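Local coordinates for apicoplast TIC22, putative (Plasmodium falciparum 3D7, PDB 4E6Z), which is an essential chaperone required for protein import into the apicoplast, the relict plastid of the malaria parasite, at residues A[72-80]-A[257-267]; A[168-178]-A[189-197]. All blocks are in the same frame, centred on the assembly; numbering follows the deposited sequence.

Interactions 1 and 2 lie with their centres 15 Å apart near the middle of the single chain, interaction 2 falling within the stretch of sequence that interaction 1 spans. Both reach the same mixed four-stranded sheet, interaction 1 through strand 255-258 and interaction 2 through strand 193-203. Their plans are alike: in each, a serine-capped helix follows a strand and covers the start of another strand by way of a proline and a phenylalanine, P78 and F80 in one, P193 and F195 in the other. The two helices meet where Q262 OE1 packs 3.6 Å from R173 NH2. Both contacts thus join parts of the fold.

Interaction 1: residues A[72-80]-A[257-267]; sequences EKLEVIPVF and FVPSTQSVKYL
F80 meets the first turn of helix 261-267 with the rim of its ring, F80 CZ lying 3.6 Å from S263 O and the oxygen in the ring plane; its CG is anti to the carbonyl carbon (chi1 -58°). On the next turn Y266, whose CG is anti to the backbone N (chi1 -168°), brings its CD1 to 3.7 Å from F80 CE1. The two rings are nearly perpendicular (87°) but meet obliquely, and L267 CD2 comes obliquely to F80 CE1. Beyond, Y266 OH bonds to E110.

P78, two residues before F80, touches S263 CB, V264 CG2 and L267 CD1 with its CG, while P78 CD meets P259 CB at 4.0 Å, the two prolines crossing at about a right angle. P259 CG also presses on the backbone at V76 O, 3.3 Å away. Further along, I77 CD1 lies over one face of the F257 ring, 4.0 Å from F257 CG, and L74 runs alongside F257, with L74 CD2 3.9 Å from F257 CE2.

No direct hydrogen bond joins the segments. A water lies 2.7 Å from P78 O and also bonds to S263 OG, itself bonded to L104 O. Strand 255-258 leads through P259 into a helix N-capped by S260, whose OG accepts weak bonds and is bonded to D215. That helix is laid across the face of strand 78-83 that carries P78 and F80, in the mixed alpha-beta fold of this Tic22-family protein.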
loop_
_atom_site.group_PDB
_atom_site.type_symbol
_atom_site.label_atom_id
_atom_site.label_comp_id
_atom_site.label_asym_id
_atom_site.label_seq_id
_atom_site.Cartn_x
_atom_site.Cartn_y
_atom_site.Cartn_z
ATOM N N GLU A 72 -7.750 9.355 -8.426
ATOM C CA GLU A 72 -8.766 9.448 -7.386
ATOM C C GLU A 72 -8.993 8.092 -6.722
ATOM O O GLU A 72 -9.356 8.018 -5.548
ATOM C CB GLU A 72 -10.076 9.990 -7.965
ATOM C CG GLU A 72 -11.100 10.414 -6.921
ATOM C CD GLU A 72 -12.336 11.049 -7.538
ATOM O OE1 GLU A 72 -12.499 10.966 -8.775
ATOM O OE2 GLU A 72 -13.146 11.634 -6.786
ATOM N N LYS A 73 -8.774 7.019 -7.475
ATOM C CA LYS A 73 -8.913 5.671 -6.934
ATOM C C LYS A 73 -7.791 5.356 -5.947
ATOM O O LYS A 73 -7.975 4.578 -5.010
ATOM C CB LYS A 73 -8.932 4.628 -8.056
ATOM C CG LYS A 73 -10.198 4.621 -8.897
ATOM C CD LYS A 73 -10.276 3.359 -9.747
ATOM C CE LYS A 73 -11.632 3.220 -10.425
ATOM N NZ LYS A 73 -11.792 1.889 -11.080
ATOM N N LEU A 74 -6.630 5.963 -6.170
ATOM C CA LEU A 74 -5.464 5.753 -5.315
ATOM C C LEU A 74 -5.550 6.596 -4.048
ATOM O O LEU A 74 -4.798 6.385 -3.094
ATOM C CB LEU A 74 -4.183 6.109 -6.071
ATOM C CG LEU A 74 -3.905 5.360 -7.376
ATOM C CD1 LEU A 74 -2.571 5.793 -7.969
ATOM C CD2 LEU A 74 -3.918 3.879 -7.131
ATOM N N GLU A 75 -6.476 7.547 -4.044
ATOM C CA GLU A 75 -6.580 8.522 -2.965
ATOM C C GLU A 75 -7.006 7.874 -1.649
ATOM O O GLU A 75 -6.615 8.324 -0.570
ATOM C CB GLU A 75 -7.559 9.633 -3.354
ATOM C CG GLU A 75 -7.249 10.989 -2.741
ATOM C CD GLU A 75 -8.075 12.106 -3.359
ATOM O OE1 GLU A 75 -9.018 11.801 -4.121
ATOM O OE2 GLU A 75 -7.779 13.289 -3.085
ATOM N N VAL A 76 -7.802 6.813 -1.743
ATOM C CA VAL A 76 -8.318 6.134 -0.556
ATOM C C VAL A 76 -7.295 5.187 0.075
ATOM O O VAL A 76 -7.535 4.622 1.141
ATOM C CB VAL A 76 -9.599 5.340 -0.871
ATOM C CG1 VAL A 76 -10.625 6.243 -1.533
ATOM C CG2 VAL A 76 -9.273 4.150 -1.760
ATOM N N ILE A 77 -6.160 5.010 -0.589
ATOM C CA ILE A 77 -5.105 4.158 -0.060
ATOM C C ILE A 77 -4.102 4.981 0.749
ATOM O O ILE A 77 -3.392 5.821 0.194
ATOM C CB ILE A 77 -4.357 3.433 -1.187
ATOM C CG1 ILE A 77 -5.343 2.690 -2.093
ATOM C CG2 ILE A 77 -3.317 2.484 -0.610
ATOM C CD1 ILE A 77 -4.736 2.221 -3.397
ATOM N N PRO A 78 -4.049 4.744 2.071
ATOM C CA PRO A 78 -3.115 5.433 2.966
ATOM C C PRO A 78 -1.675 5.014 2.706
ATOM O O PRO A 78 -1.424 3.859 2.363
ATOM C CB PRO A 78 -3.543 4.952 4.361
ATOM C CG PRO A 78 -4.915 4.379 4.183
ATOM C CD PRO A 78 -4.919 3.810 2.804
ATOM N N VAL A 79 -0.747 5.955 2.859
ATOM C CA VAL A 79 0.682 5.669 2.807
ATOM C C VAL A 79 1.350 6.354 3.997
ATOM O O VAL A 79 0.962 7.460 4.388
ATOM C CB VAL A 79 1.318 6.171 1.501
ATOM C CG1 VAL A 79 2.838 5.954 1.522
ATOM C CG2 VAL A 79 0.683 5.484 0.310
ATOM N N PHE A 80 2.352 5.701 4.576
ATOM C CA PHE A 80 2.937 6.183 5.819
ATOM C C PHE A 80 4.421 6.497 5.709
ATOM O O PHE A 80 5.182 5.761 5.088
ATOM C CB PHE A 80 2.680 5.186 6.950
ATOM C CG PHE A 80 1.227 4.905 7.175
ATOM C CD1 PHE A 80 0.494 5.646 8.087
ATOM C CD2 PHE A 80 0.583 3.913 6.449
ATOM C CE1 PHE A 80 -0.855 5.393 8.283
ATOM C CE2 PHE A 80 -0.760 3.659 6.638
ATOM C CZ PHE A 80 -1.481 4.396 7.559
ATOM N N PHE A 257 -10.199 -0.657 -5.704
ATOM C CA PHE A 257 -9.192 -0.867 -4.668
ATOM C C PHE A 257 -9.809 -0.902 -3.277
ATOM O O PHE A 257 -10.559 -0.004 -2.897
ATOM C CB PHE A 257 -8.110 0.217 -4.725
ATOM C CG PHE A 257 -7.100 0.009 -5.815
ATOM C CD1 PHE A 257 -6.219 -1.060 -5.765
ATOM C CD2 PHE A 257 -7.020 0.888 -6.883
ATOM C CE1 PHE A 257 -5.286 -1.258 -6.767
ATOM C CE2 PHE A 257 -6.087 0.696 -7.887
ATOM C CZ PHE A 257 -5.220 -0.379 -7.830
ATOM N N VAL A 258 -9.492 -1.948 -2.522
ATOM C CA VAL A 258 -9.881 -2.018 -1.121
ATOM C C VAL A 258 -8.644 -1.931 -0.227
ATOM O O VAL A 258 -7.889 -2.895 -0.101
ATOM C CB VAL A 258 -10.653 -3.312 -0.796
ATOM C CG1 VAL A 258 -11.051 -3.326 0.675
ATOM C CG2 VAL A 258 -11.887 -3.460 -1.699
ATOM N N PRO A 259 -8.435 -0.764 0.396
ATOM C CA PRO A 259 -7.281 -0.543 1.273
ATOM C C PRO A 259 -7.261 -1.518 2.444
ATOM O O PRO A 259 -8.303 -2.029 2.846
ATOM C CB PRO A 259 -7.508 0.878 1.800
ATOM C CG PRO A 259 -8.454 1.511 0.838
ATOM C CD PRO A 259 -9.322 0.411 0.336
ATOM N N SER A 260 -6.077 -1.772 2.984
ATOM C CA SER A 260 -5.958 -2.524 4.222
ATOM C C SER A 260 -6.850 -1.879 5.271
ATOM O O SER A 260 -6.705 -0.695 5.564
ATOM C CB SER A 260 -4.506 -2.517 4.705
ATOM O OG SER A 260 -4.402 -3.051 6.013
ATOM N N THR A 261 -7.781 -2.647 5.830
ATOM C CA THR A 261 -8.670 -2.101 6.851
ATOM C C THR A 261 -7.870 -1.642 8.071
ATOM O O THR A 261 -8.283 -0.734 8.790
ATOM C CB THR A 261 -9.757 -3.106 7.284
ATOM O OG1 THR A 261 -9.144 -4.255 7.883
ATOM C CG2 THR A 261 -10.597 -3.539 6.088
ATOM N N GLN A 262 -6.724 -2.272 8.296
ATOM C CA GLN A 262 -5.842 -1.862 9.383
ATOM C C GLN A 262 -5.185 -0.510 9.107
ATOM O O GLN A 262 -5.139 0.353 9.985
ATOM C CB GLN A 262 -4.783 -2.929 9.665
ATOM C CG GLN A 262 -5.285 -4.085 10.511
ATOM C CD GLN A 262 -4.154 -4.879 11.133
ATOM O OE1 GLN A 262 -3.050 -4.946 10.587
ATOM N NE2 GLN A 262 -4.419 -5.482 12.288
ATOM N N SER A 263 -4.682 -0.328 7.889
ATOM C CA SER A 263 -4.112 0.953 7.490
ATOM C C SER A 263 -5.111 2.081 7.713
ATOM O O SER A 263 -4.762 3.141 8.239
ATOM C CB SER A 263 -3.689 0.929 6.021
ATOM O OG SER A 263 -2.643 0.001 5.804
ATOM N N VAL A 264 -6.358 1.850 7.314
ATOM C CA VAL A 264 -7.400 2.862 7.448
ATOM C C VAL A 264 -7.728 3.114 8.917
ATOM O O VAL A 264 -7.817 4.259 9.360
ATOM C CB VAL A 264 -8.681 2.470 6.686
ATOM C CG1 VAL A 264 -9.783 3.486 6.944
ATOM C CG2 VAL A 264 -8.395 2.355 5.199
ATOM N N LYS A 265 -7.898 2.032 9.667
ATOM C CA LYS A 265 -8.177 2.108 11.094
ATOM C C LYS A 265 -7.064 2.866 11.821
ATOM O O LYS A 265 -7.306 3.538 12.823
ATOM C CB LYS A 265 -8.302 0.692 11.654
ATOM C CG LYS A 265 -9.375 0.505 12.706
ATOM C CD LYS A 265 -9.879 -0.931 12.685
ATOM C CE LYS A 265 -8.723 -1.918 12.581
ATOM N NZ LYS A 265 -9.190 -3.306 12.302
ATOM N N TYR A 266 -5.844 2.754 11.302
ATOM C CA TYR A 266 -4.667 3.369 11.915
ATOM C C TYR A 266 -4.702 4.890 11.821
ATOM O O TYR A 266 -4.079 5.582 12.625
ATOM C CB TYR A 266 -3.389 2.835 11.261
ATOM C CG TYR A 266 -2.125 3.182 12.008
ATOM C CD1 TYR A 266 -1.435 4.355 11.737
ATOM C CD2 TYR A 266 -1.617 2.334 12.983
ATOM C CE1 TYR A 266 -0.280 4.676 12.419
ATOM C CE2 TYR A 266 -0.463 2.646 13.670
ATOM C CZ TYR A 266 0.202 3.818 13.383
ATOM O OH TYR A 266 1.353 4.136 14.061
ATOM N N LEU A 267 -5.429 5.408 10.837
ATOM C CA LEU A 267 -5.562 6.850 10.666
ATOM C C LEU A 267 -6.267 7.477 11.861
ATOM O O LEU A 267 -6.043 8.645 12.179
ATOM C CB LEU A 267 -6.326 7.174 9.383
ATOM C CG LEU A 267 -5.709 6.682 8.075
ATOM C CD1 LEU A 267 -6.588 7.071 6.892
ATOM C CD2 LEU A 267 -4.313 7.233 7.914
HETATM O O HOH W 1 -2.273 1.408 3.130
#

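Interaction 2: residues A[168-178]-A[189-197]; sequences LISSKRQLQNA and ELMYPVFYA
Q174 and A178, one turn apart on helix 172-178, receive the rim of the F195 ring: Q174 O lies in the ring plane 3.5 Å from F195 CZ, and A178 CA approaches the edge beside F195 CE1. The Q174 chain, bent at chi2 (-50°), brings OE1 obliquely to 3.5 Å from F195 CE2, with amide and ring planes 86° apart. That oxygen also accepts from N177 ND2, which stands above the carbonyl plane, and from the backbone of L216, while Q174 NE2 bonds to E217; the amide is thus held at both ends.

P193, two residues before F195, packs on A178 and L175. P193 CB touches A178 CB at 3.8 Å, and L175 crosses the proline at about a right angle, L175 CD2 to P193 CD 3.6 Å. L175 CD2 also meets CG of L190, whose CD1 reaches A178 CB. At the other end, L168 CD2 packs 3.6 Å from Y192 CE1, and L168 O lies at that ring's edge. S170 OG is close to Y192 CD1 and shares a water with P193 O.

S171 caps the helix weakly through Q174 N. P193 and F195 face the helix and V194 faces away, the alternation of a strand, here 193-203, whose sheet carries a helix packed on one face.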
loop_
_atom_site.group_PDB
_atom_site.type_symbol
_atom_site.label_atom_id
_atom_site.label_comp_id
_atom_site.label_asym_id
_atom_site.label_seq_id
_atom_site.Cartn_x
_atom_site.Cartn_y
_atom_site.Cartn_z
ATOM N N LEU A 168 8.540 3.108 -2.418
ATOM C CA LEU A 168 7.312 2.556 -1.856
ATOM C C LEU A 168 7.560 1.145 -1.326
ATOM O O LEU A 168 8.100 0.296 -2.034
ATOM C CB LEU A 168 6.205 2.547 -2.915
ATOM C CG LEU A 168 4.802 2.080 -2.513
ATOM C CD1 LEU A 168 4.177 3.013 -1.489
ATOM C CD2 LEU A 168 3.911 1.966 -3.742
ATOM N N ILE A 169 7.165 0.901 -0.081
ATOM C CA ILE A 169 7.340 -0.407 0.544
ATOM C C ILE A 169 6.008 -1.113 0.802
ATOM O O ILE A 169 5.242 -0.699 1.675
ATOM C CB ILE A 169 8.069 -0.283 1.897
ATOM C CG1 ILE A 169 9.305 0.608 1.765
ATOM C CG2 ILE A 169 8.432 -1.664 2.431
ATOM C CD1 ILE A 169 10.315 0.097 0.767
ATOM N N SER A 170 5.742 -2.185 0.057
ATOM C CA SER A 170 4.535 -2.977 0.280
ATOM C C SER A 170 4.534 -3.575 1.680
ATOM O O SER A 170 5.583 -3.736 2.290
ATOM C CB SER A 170 4.405 -4.097 -0.760
ATOM O OG SER A 170 4.054 -3.587 -2.032
ATOM N N SER A 171 3.348 -3.895 2.187
ATOM C CA SER A 171 3.221 -4.548 3.482
ATOM C C SER A 171 4.101 -5.787 3.543
ATOM O O SER A 171 3.995 -6.677 2.699
ATOM C CB SER A 171 1.766 -4.937 3.748
ATOM O OG SER A 171 1.653 -5.701 4.937
ATOM N N LYS A 172 4.972 -5.838 4.543
ATOM C CA LYS A 172 5.879 -6.968 4.700
ATOM C C LYS A 172 5.093 -8.275 4.809
ATOM O O LYS A 172 5.475 -9.289 4.231
ATOM C CB LYS A 172 6.753 -6.772 5.938
ATOM C CG LYS A 172 7.800 -7.848 6.147
ATOM C CD LYS A 172 8.422 -7.735 7.531
ATOM C CE LYS A 172 9.601 -8.680 7.688
ATOM N NZ LYS A 172 10.749 -8.293 6.817
ATOM N N ARG A 173 3.990 -8.232 5.547
ATOM C CA ARG A 173 3.171 -9.412 5.794
ATOM C C ARG A 173 2.399 -9.865 4.544
ATOM O O ARG A 173 2.159 -11.053 4.353
ATOM C CB ARG A 173 2.209 -9.143 6.956
ATOM C CG ARG A 173 1.335 -10.324 7.331
ATOM C CD ARG A 173 0.345 -9.957 8.427
ATOM N NE ARG A 173 -0.548 -8.877 8.018
ATOM C CZ ARG A 173 -1.678 -8.560 8.645
ATOM N NH1 ARG A 173 -2.064 -9.248 9.711
ATOM N NH2 ARG A 173 -2.426 -7.558 8.199
ATOM N N GLN A 174 2.007 -8.917 3.698
ATOM C CA GLN A 174 1.282 -9.254 2.479
ATOM C C GLN A 174 2.214 -9.789 1.392
ATOM O O GLN A 174 1.817 -10.638 0.594
ATOM C CB GLN A 174 0.476 -8.057 1.962
ATOM C CG GLN A 174 -0.541 -7.514 2.959
ATOM C CD GLN A 174 -1.429 -8.600 3.548
ATOM O OE1 GLN A 174 -1.863 -9.518 2.850
ATOM N NE2 GLN A 174 -1.703 -8.499 4.843
ATOM N N LEU A 175 3.450 -9.298 1.359
ATOM C CA LEU A 175 4.444 -9.822 0.428
ATOM C C LEU A 175 4.691 -11.291 0.715
ATOM O O LEU A 175 4.861 -12.096 -0.201
ATOM C CB LEU A 175 5.752 -9.044 0.529
ATOM C CG LEU A 175 5.827 -7.735 -0.259
ATOM C CD1 LEU A 175 6.972 -6.855 0.260
ATOM C CD2 LEU A 175 5.986 -8.035 -1.743
ATOM N N GLN A 176 4.707 -11.636 1.996
ATOM C CA GLN A 176 4.827 -13.027 2.394
ATOM C C GLN A 176 3.588 -13.823 1.989
ATOM O O GLN A 176 3.696 -14.914 1.428
ATOM C CB GLN A 176 5.055 -13.142 3.899
ATOM C CG GLN A 176 5.332 -14.563 4.352
ATOM C CD GLN A 176 6.465 -15.216 3.575
ATOM O OE1 GLN A 176 7.632 -14.829 3.701
ATOM N NE2 GLN A 176 6.125 -16.219 2.768
ATOM N N ASN A 177 2.412 -13.276 2.281
ATOM C CA ASN A 177 1.153 -13.922 1.920
ATOM C C ASN A 177 1.063 -14.211 0.425
ATOM O O ASN A 177 0.497 -15.224 0.010
ATOM C CB ASN A 177 -0.033 -13.057 2.356
ATOM C CG ASN A 177 -0.255 -13.082 3.854
ATOM O OD1 ASN A 177 0.208 -13.985 4.542
ATOM N ND2 ASN A 177 -0.976 -12.095 4.365
ATOM N N ALA A 178 1.632 -13.317 -0.377
ATOM C CA ALA A 178 1.531 -13.406 -1.830
ATOM C C ALA A 178 2.425 -14.494 -2.427
ATOM O O ALA A 178 2.113 -15.050 -3.479
ATOM C CB ALA A 178 1.837 -12.058 -2.465
ATOM N N GLU A 189 9.429 -11.669 -9.769
ATOM C CA GLU A 189 9.058 -10.284 -10.046
ATOM C C GLU A 189 8.008 -9.731 -9.087
ATOM O O GLU A 189 7.503 -8.628 -9.291
ATOM C CB GLU A 189 8.568 -10.133 -11.488
ATOM C CG GLU A 189 9.644 -10.319 -12.541
ATOM C CD GLU A 189 9.199 -9.839 -13.909
ATOM O OE1 GLU A 189 9.912 -10.110 -14.898
ATOM O OE2 GLU A 189 8.134 -9.191 -13.995
ATOM N N LEU A 190 7.674 -10.495 -8.049
ATOM C CA LEU A 190 6.716 -10.031 -7.049
ATOM C C LEU A 190 7.077 -8.623 -6.583
ATOM O O LEU A 190 8.130 -8.413 -5.979
ATOM C CB LEU A 190 6.670 -10.981 -5.853
ATOM C CG LEU A 190 5.828 -10.491 -4.671
ATOM C CD1 LEU A 190 4.377 -10.278 -5.088
ATOM C CD2 LEU A 190 5.924 -11.454 -3.498
HETATM N N MSE A 191 6.204 -7.663 -6.868
HETATM C CA MSE A 191 6.502 -6.264 -6.590
HETATM C C MSE A 191 5.560 -5.634 -5.568
HETATM O O MSE A 191 5.886 -5.541 -4.383
HETATM C CB MSE A 191 6.494 -5.452 -7.888
HETATM C CG MSE A 191 7.808 -5.483 -8.655
HETATM SE SE MSE A 191 9.158 -4.282 -7.908
HETATM C CE MSE A 191 9.661 -5.288 -6.307
ATOM N N TYR A 192 4.401 -5.189 -6.038
ATOM C CA TYR A 192 3.425 -4.540 -5.173
ATOM C C TYR A 192 2.116 -5.312 -5.200
ATOM O O TYR A 192 1.191 -4.963 -5.933
ATOM C CB TYR A 192 3.204 -3.093 -5.604
ATOM C CG TYR A 192 4.465 -2.261 -5.592
ATOM C CD1 TYR A 192 4.879 -1.612 -4.438
ATOM C CD2 TYR A 192 5.243 -2.129 -6.733
ATOM C CE1 TYR A 192 6.036 -0.849 -4.422
ATOM C CE2 TYR A 192 6.398 -1.366 -6.728
ATOM C CZ TYR A 192 6.790 -0.728 -5.569
ATOM O OH TYR A 192 7.938 0.027 -5.560
ATOM N N PRO A 193 2.040 -6.370 -4.387
ATOM C CA PRO A 193 0.920 -7.314 -4.400
ATOM C C PRO A 193 -0.435 -6.706 -4.022
ATOM O O PRO A 193 -0.550 -5.905 -3.093
ATOM C CB PRO A 193 1.339 -8.364 -3.360
ATOM C CG PRO A 193 2.323 -7.657 -2.479
ATOM C CD PRO A 193 3.062 -6.732 -3.390
ATOM N N VAL A 194 -1.455 -7.090 -4.779
ATOM C CA VAL A 194 -2.840 -6.923 -4.366
ATOM C C VAL A 194 -3.541 -8.242 -4.673
ATOM O O VAL A 194 -3.142 -8.956 -5.591
ATOM C CB VAL A 194 -3.538 -5.740 -5.075
ATOM C CG1 VAL A 194 -3.074 -4.413 -4.473
ATOM C CG2 VAL A 194 -3.260 -5.772 -6.565
ATOM N N PHE A 195 -4.564 -8.570 -3.892
ATOM C CA PHE A 195 -5.230 -9.863 -4.001
ATOM C C PHE A 195 -6.659 -9.730 -4.521
ATOM O O PHE A 195 -7.349 -8.758 -4.222
ATOM C CB PHE A 195 -5.247 -10.559 -2.637
ATOM C CG PHE A 195 -3.891 -10.673 -1.995
ATOM C CD1 PHE A 195 -3.117 -11.809 -2.177
ATOM C CD2 PHE A 195 -3.392 -9.646 -1.210
ATOM C CE1 PHE A 195 -1.867 -11.913 -1.590
ATOM C CE2 PHE A 195 -2.146 -9.747 -0.616
ATOM C CZ PHE A 195 -1.383 -10.883 -0.805
ATOM N N TYR A 196 -7.103 -10.714 -5.298
ATOM C CA TYR A 196 -8.498 -10.753 -5.730
ATOM C C TYR A 196 -8.999 -12.182 -5.922
ATOM O O TYR A 196 -8.207 -13.119 -6.038
ATOM C CB TYR A 196 -8.707 -9.929 -7.006
ATOM C CG TYR A 196 -8.332 -10.642 -8.284
ATOM C CD1 TYR A 196 -9.306 -11.225 -9.084
ATOM C CD2 TYR A 196 -7.010 -10.727 -8.693
ATOM C CE1 TYR A 196 -8.974 -11.880 -10.255
ATOM C CE2 TYR A 196 -6.666 -11.380 -9.863
ATOM C CZ TYR A 196 -7.651 -11.955 -10.641
ATOM O OH TYR A 196 -7.309 -12.604 -11.807
ATOM N N ALA A 197 -10.320 -12.337 -5.949
ATOM C CA ALA A 197 -10.947 -13.641 -6.138
ATOM C C ALA A 197 -11.754 -13.674 -7.431
ATOM O O ALA A 197 -12.407 -12.693 -7.797
ATOM C CB ALA A 197 -11.827 -13.983 -4.947
HETATM O O HOH W 2 1.176 -3.492 -2.231
#